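Local coordinates for KauB (Pseudomonas aeruginosa PAO1, PDB 6B4R), which probably oxidises a broad range of aldehydes, aminoaldehydes among them, to the corresponding acids with NAD(P)+ as the electron acceptor, at residues 120-131 with 169-180. Numbering follows the deposited sequence.
Sequences DVASAANSLRWS and FPLLMSCWKLGP. With TOE (2-[2-(2-methoxy-ethoxy)-ethoxy]-ethoxyl), chain H.
With chi1 at -177°, Leu172 sets its CG opposite the backbone N, and its CD1 reaches the turn of Ser123 and Ala124, 3.5 Å from Ala124 N. Cys175 has chi1 -67°, SG anti to its carbonyl carbon, which lays the sulfur 3.7 Å from Leu128 CG and 3.8 Å from Ala124 CB. Here is a worked case of close helix packing through small residues: the segment axes run nearly parallel (10°) and approach to 8.3 Å. The backbones come close at Ala124 with Leu172 (CA to CA 4.6 Å) and at Leu128 with Gly179, each pair having one small member. Leu128 CD2 lies over the backbone at Gly179, 3.7 Å from its N. Ser131 OG turns back to its own helix and donates to Ser127 O (2.9 Å), which also accepts from Ser131 N. No hydrogen bond runs between the two segments. Asp120 OD1, salt-bridged to Lys111, meets the edge of the Phe169 ring, 3.2 Å from CD1. Phe169, Met173 and Trp176 line the TOE pocket, Trp176 near Glu267, the predicted active-site residue. Helix 80-96 packs on helix 113-133, helix 98-109 on both, and helix 198-210 on helix 170-183, which forms the beta-alpha-beta crossover between parallel strands 149-164 and 187-191.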
loop_
_atom_site.group_PDB
_atom_site.type_symbol
_atom_site.label_atom_id
_atom_site.label_comp_id
_atom_site.label_asym_id
_atom_site.label_seq_id
_atom_site.Cartn_x
_atom_site.Cartn_y
_atom_site.Cartn_z
ATOM N N ASP A 120 22.166 -11.685 -19.409
ATOM C CA ASP A 120 20.857 -12.175 -19.839
ATOM C C ASP A 120 20.295 -13.319 -18.993
ATOM O O ASP A 120 19.250 -13.163 -18.361
ATOM C CB ASP A 120 20.901 -12.577 -21.312
ATOM C CG ASP A 120 21.161 -11.397 -22.224
ATOM O OD1 ASP A 120 20.183 -10.833 -22.757
ATOM O OD2 ASP A 120 22.342 -11.025 -22.401
ATOM N N VAL A 121 20.981 -14.460 -18.986
ATOM C CA VAL A 121 20.510 -15.629 -18.246
ATOM C C VAL A 121 20.405 -15.354 -16.743
ATOM O O VAL A 121 19.406 -15.697 -16.107
ATOM C CB VAL A 121 21.401 -16.867 -18.499
ATOM C CG1 VAL A 121 21.025 -17.999 -17.556
ATOM C CG2 VAL A 121 21.285 -17.318 -19.946
ATOM N N ALA A 122 21.429 -14.716 -16.186
ATOM C CA ALA A 122 21.436 -14.384 -14.764
ATOM C C ALA A 122 20.275 -13.463 -14.389
ATOM O O ALA A 122 19.617 -13.669 -13.369
ATOM C CB ALA A 122 22.767 -13.758 -14.369
ATOM N N SER A 123 20.018 -12.458 -15.223
ATOM C CA SER A 123 18.921 -11.524 -14.979
ATOM C C SER A 123 17.565 -12.183 -15.198
ATOM O O SER A 123 16.615 -11.913 -14.465
ATOM C CB SER A 123 19.038 -10.289 -15.877
ATOM O OG SER A 123 20.258 -9.606 -15.653
ATOM N N ALA A 124 17.480 -13.037 -16.213
ATOM C CA ALA A 124 16.232 -13.717 -16.539
ATOM C C ALA A 124 15.829 -14.671 -15.422
ATOM O O ALA A 124 14.658 -14.745 -15.048
ATOM C CB ALA A 124 16.358 -14.460 -17.861
ATOM N N ALA A 125 16.806 -15.396 -14.887
ATOM C CA ALA A 125 16.564 -16.279 -13.754
ATOM C C ALA A 125 16.132 -15.480 -12.523
ATOM O O ALA A 125 15.198 -15.864 -11.817
ATOM C CB ALA A 125 17.804 -17.104 -13.451
ATOM N N ASN A 126 16.812 -14.366 -12.271
ATOM C CA ASN A 126 16.474 -13.515 -11.136
ATOM C C ASN A 126 15.098 -12.868 -11.283
ATOM O O ASN A 126 14.398 -12.651 -10.295
ATOM C CB ASN A 126 17.546 -12.446 -10.924
ATOM C CG ASN A 126 17.207 -11.500 -9.789
ATOM O OD1 ASN A 126 17.262 -11.873 -8.618
ATOM N ND2 ASN A 126 16.863 -10.264 -10.131
ATOM N N SER A 127 14.713 -12.570 -12.519
ATOM C CA SER A 127 13.407 -11.981 -12.797
ATOM C C SER A 127 12.277 -12.955 -12.477
ATOM O O SER A 127 11.240 -12.561 -11.939
ATOM C CB SER A 127 13.317 -11.542 -14.258
ATOM O OG SER A 127 12.035 -11.014 -14.542
ATOM N N LEU A 128 12.477 -14.225 -12.819
ATOM C CA LEU A 128 11.508 -15.261 -12.487
ATOM C C LEU A 128 11.475 -15.481 -10.980
ATOM O O LEU A 128 10.404 -15.580 -10.378
ATOM C CB LEU A 128 11.853 -16.575 -13.192
ATOM C CG LEU A 128 11.745 -16.634 -14.716
ATOM C CD1 LEU A 128 12.027 -18.047 -15.204
ATOM C CD2 LEU A 128 10.376 -16.172 -15.179
ATOM N N ARG A 129 12.659 -15.551 -10.378
ATOM C CA ARG A 129 12.782 -15.773 -8.943
ATOM C C ARG A 129 12.132 -14.647 -8.141
ATOM O O ARG A 129 11.387 -14.905 -7.196
ATOM C CB ARG A 129 14.253 -15.934 -8.544
ATOM C CG ARG A 129 14.464 -16.204 -7.063
ATOM C CD ARG A 129 15.937 -16.384 -6.717
ATOM N NE ARG A 129 16.448 -17.679 -7.158
ATOM C CZ ARG A 129 17.225 -17.856 -8.220
ATOM N NH1 ARG A 129 17.597 -16.815 -8.955
ATOM N NH2 ARG A 129 17.634 -19.074 -8.543
ATOM N N TRP A 130 12.411 -13.405 -8.530
ATOM C CA TRP A 130 11.866 -12.230 -7.853
ATOM C C TRP A 130 10.338 -12.216 -7.910
ATOM O O TRP A 130 9.669 -12.018 -6.893
ATOM C CB TRP A 130 12.426 -10.955 -8.491
ATOM C CG TRP A 130 12.243 -9.705 -7.678
ATOM C CD1 TRP A 130 13.133 -9.167 -6.792
ATOM C CD2 TRP A 130 11.112 -8.822 -7.692
ATOM N NE1 TRP A 130 12.624 -8.013 -6.248
ATOM C CE2 TRP A 130 11.384 -7.778 -6.783
ATOM C CE3 TRP A 130 9.892 -8.817 -8.378
ATOM C CZ2 TRP A 130 10.483 -6.739 -6.544
ATOM C CZ3 TRP A 130 9.000 -7.784 -8.141
ATOM C CH2 TRP A 130 9.299 -6.760 -7.231
ATOM N N SER A 131 9.793 -12.432 -9.105
ATOM C CA SER A 131 8.346 -12.456 -9.300
ATOM C C SER A 131 7.698 -13.584 -8.503
ATOM O O SER A 131 6.562 -13.459 -8.046
ATOM C CB SER A 131 8.001 -12.603 -10.783
ATOM O OG SER A 131 8.562 -11.551 -11.545
ATOM N N PHE A 169 16.544 -9.071 -26.631
ATOM C CA PHE A 169 16.731 -9.765 -25.358
ATOM C C PHE A 169 15.727 -10.909 -25.232
ATOM O O PHE A 169 14.854 -10.874 -24.368
ATOM C CB PHE A 169 16.565 -8.802 -24.177
ATOM C CG PHE A 169 17.647 -7.761 -24.078
ATOM C CD1 PHE A 169 18.831 -8.032 -23.409
ATOM C CD2 PHE A 169 17.476 -6.505 -24.642
ATOM C CE1 PHE A 169 19.830 -7.074 -23.312
ATOM C CE2 PHE A 169 18.472 -5.542 -24.548
ATOM C CZ PHE A 169 19.651 -5.827 -23.882
ATOM N N PRO A 170 15.863 -11.940 -26.083
ATOM C CA PRO A 170 14.872 -13.017 -26.224
ATOM C C PRO A 170 14.508 -13.701 -24.910
ATOM O O PRO A 170 13.322 -13.827 -24.606
ATOM C CB PRO A 170 15.566 -14.014 -27.159
ATOM C CG PRO A 170 16.574 -13.204 -27.900
ATOM C CD PRO A 170 17.052 -12.177 -26.919
ATOM N N LEU A 171 15.504 -14.135 -24.145
ATOM C CA LEU A 171 15.240 -14.836 -22.891
ATOM C C LEU A 171 14.796 -13.889 -21.777
ATOM O O LEU A 171 13.831 -14.170 -21.066
ATOM C CB LEU A 171 16.463 -15.647 -22.450
ATOM C CG LEU A 171 16.312 -16.477 -21.172
ATOM C CD1 LEU A 171 15.161 -17.464 -21.297
ATOM C CD2 LEU A 171 17.606 -17.204 -20.849
ATOM N N LEU A 172 15.496 -12.767 -21.636
ATOM C CA LEU A 172 15.200 -11.803 -20.578
ATOM C C LEU A 172 13.805 -11.189 -20.708
ATOM O O LEU A 172 13.065 -11.109 -19.724
ATOM C CB LEU A 172 16.258 -10.695 -20.543
ATOM C CG LEU A 172 16.076 -9.664 -19.427
ATOM C CD1 LEU A 172 16.106 -10.345 -18.065
ATOM C CD2 LEU A 172 17.128 -8.569 -19.505
ATOM N N MET A 173 13.455 -10.751 -21.914
ATOM C CA MET A 173 12.133 -10.182 -22.165
ATOM C C MET A 173 11.050 -11.227 -21.945
ATOM O O MET A 173 9.954 -10.911 -21.485
ATOM C CB MET A 173 12.031 -9.624 -23.588
ATOM C CG MET A 173 12.907 -8.409 -23.871
ATOM S SD MET A 173 12.587 -7.012 -22.776
ATOM C CE MET A 173 13.994 -7.119 -21.670
ATOM N N SER A 174 11.362 -12.475 -22.280
ATOM C CA SER A 174 10.425 -13.569 -22.071
ATOM C C SER A 174 10.102 -13.718 -20.590
ATOM O O SER A 174 8.943 -13.878 -20.212
ATOM C CB SER A 174 10.996 -14.877 -22.618
ATOM O OG SER A 174 11.225 -14.788 -24.014
ATOM N N CYS A 175 11.132 -13.646 -19.753
ATOM C CA CYS A 175 10.958 -13.832 -18.317
ATOM C C CYS A 175 10.354 -12.608 -17.624
ATOM O O CYS A 175 9.727 -12.737 -16.572
ATOM C CB CYS A 175 12.279 -14.238 -17.660
ATOM S SG CYS A 175 12.874 -15.882 -18.160
ATOM N N TRP A 176 10.544 -11.425 -18.208
ATOM C CA TRP A 176 9.878 -10.223 -17.713
ATOM C C TRP A 176 8.368 -10.378 -17.832
ATOM O O TRP A 176 7.613 -9.832 -17.030
ATOM C CB TRP A 176 10.321 -8.976 -18.485
ATOM C CG TRP A 176 11.624 -8.389 -18.029
ATOM C CD1 TRP A 176 12.543 -8.972 -17.203
ATOM C CD2 TRP A 176 12.152 -7.101 -18.369
ATOM N NE1 TRP A 176 13.611 -8.127 -17.011
ATOM C CE2 TRP A 176 13.395 -6.972 -17.716
ATOM C CE3 TRP A 176 11.694 -6.042 -19.162
ATOM C CZ2 TRP A 176 14.187 -5.828 -17.833
ATOM C CZ3 TRP A 176 12.480 -4.906 -19.277
ATOM C CH2 TRP A 176 13.713 -4.809 -18.615
ATOM N N LYS A 177 7.933 -11.120 -18.846
ATOM C CA LYS A 177 6.514 -11.378 -19.055
ATOM C C LYS A 177 6.061 -12.629 -18.296
ATOM O O LYS A 177 5.086 -12.592 -17.540
ATOM C CB LYS A 177 6.215 -11.529 -20.550
ATOM C CG LYS A 177 6.639 -10.341 -21.410
ATOM C CD LYS A 177 5.928 -9.067 -20.984
ATOM C CE LYS A 177 6.014 -7.992 -22.055
ATOM N NZ LYS A 177 7.409 -7.601 -22.370
ATOM N N LEU A 178 6.783 -13.730 -18.498
ATOM C CA LEU A 178 6.447 -15.018 -17.888
ATOM C C LEU A 178 6.396 -14.973 -16.366
ATOM O O LEU A 178 5.565 -15.638 -15.748
ATOM C CB LEU A 178 7.440 -16.095 -18.326
ATOM C CG LEU A 178 7.270 -16.630 -19.744
ATOM C CD1 LEU A 178 8.408 -17.575 -20.087
ATOM C CD2 LEU A 178 5.928 -17.326 -19.867
ATOM N N GLY A 179 7.296 -14.194 -15.773
ATOM C CA GLY A 179 7.363 -14.047 -14.328
ATOM C C GLY A 179 6.035 -13.686 -13.693
ATOM O O GLY A 179 5.417 -14.521 -13.039
ATOM N N PRO A 180 5.584 -12.436 -13.886
ATOM C CA PRO A 180 4.318 -11.963 -13.312
ATOM C C PRO A 180 3.089 -12.689 -13.862
ATOM O O PRO A 180 2.122 -12.877 -13.124
ATOM C CB PRO A 180 4.281 -10.481 -13.710
ATOM C CG PRO A 180 5.206 -10.369 -14.880
ATOM C CD PRO A 180 6.289 -11.371 -14.618
HETATM O "O2'" TOE H . 14.721 -3.827 -24.912
HETATM C "CA'" TOE H . 14.104 -3.480 -23.667
HETATM C "CB'" TOE H . 14.978 -2.471 -22.934
HETATM O "OC'" TOE H . 15.750 -3.127 -21.929
HETATM C "CD'" TOE H . 16.507 -2.189 -21.168
HETATM C "CE'" TOE H . 16.742 -2.732 -19.762
HETATM O "OF'" TOE H . 17.722 -3.767 -19.792
HETATM C "CG'" TOE H . 17.961 -4.292 -18.488
HETATM C "CH'" TOE H . 19.219 -5.151 -18.506
HETATM O "OI'" TOE H . 20.325 -4.348 -18.914
HETATM C "CK'" TOE H . 21.573 -5.000 -18.686
#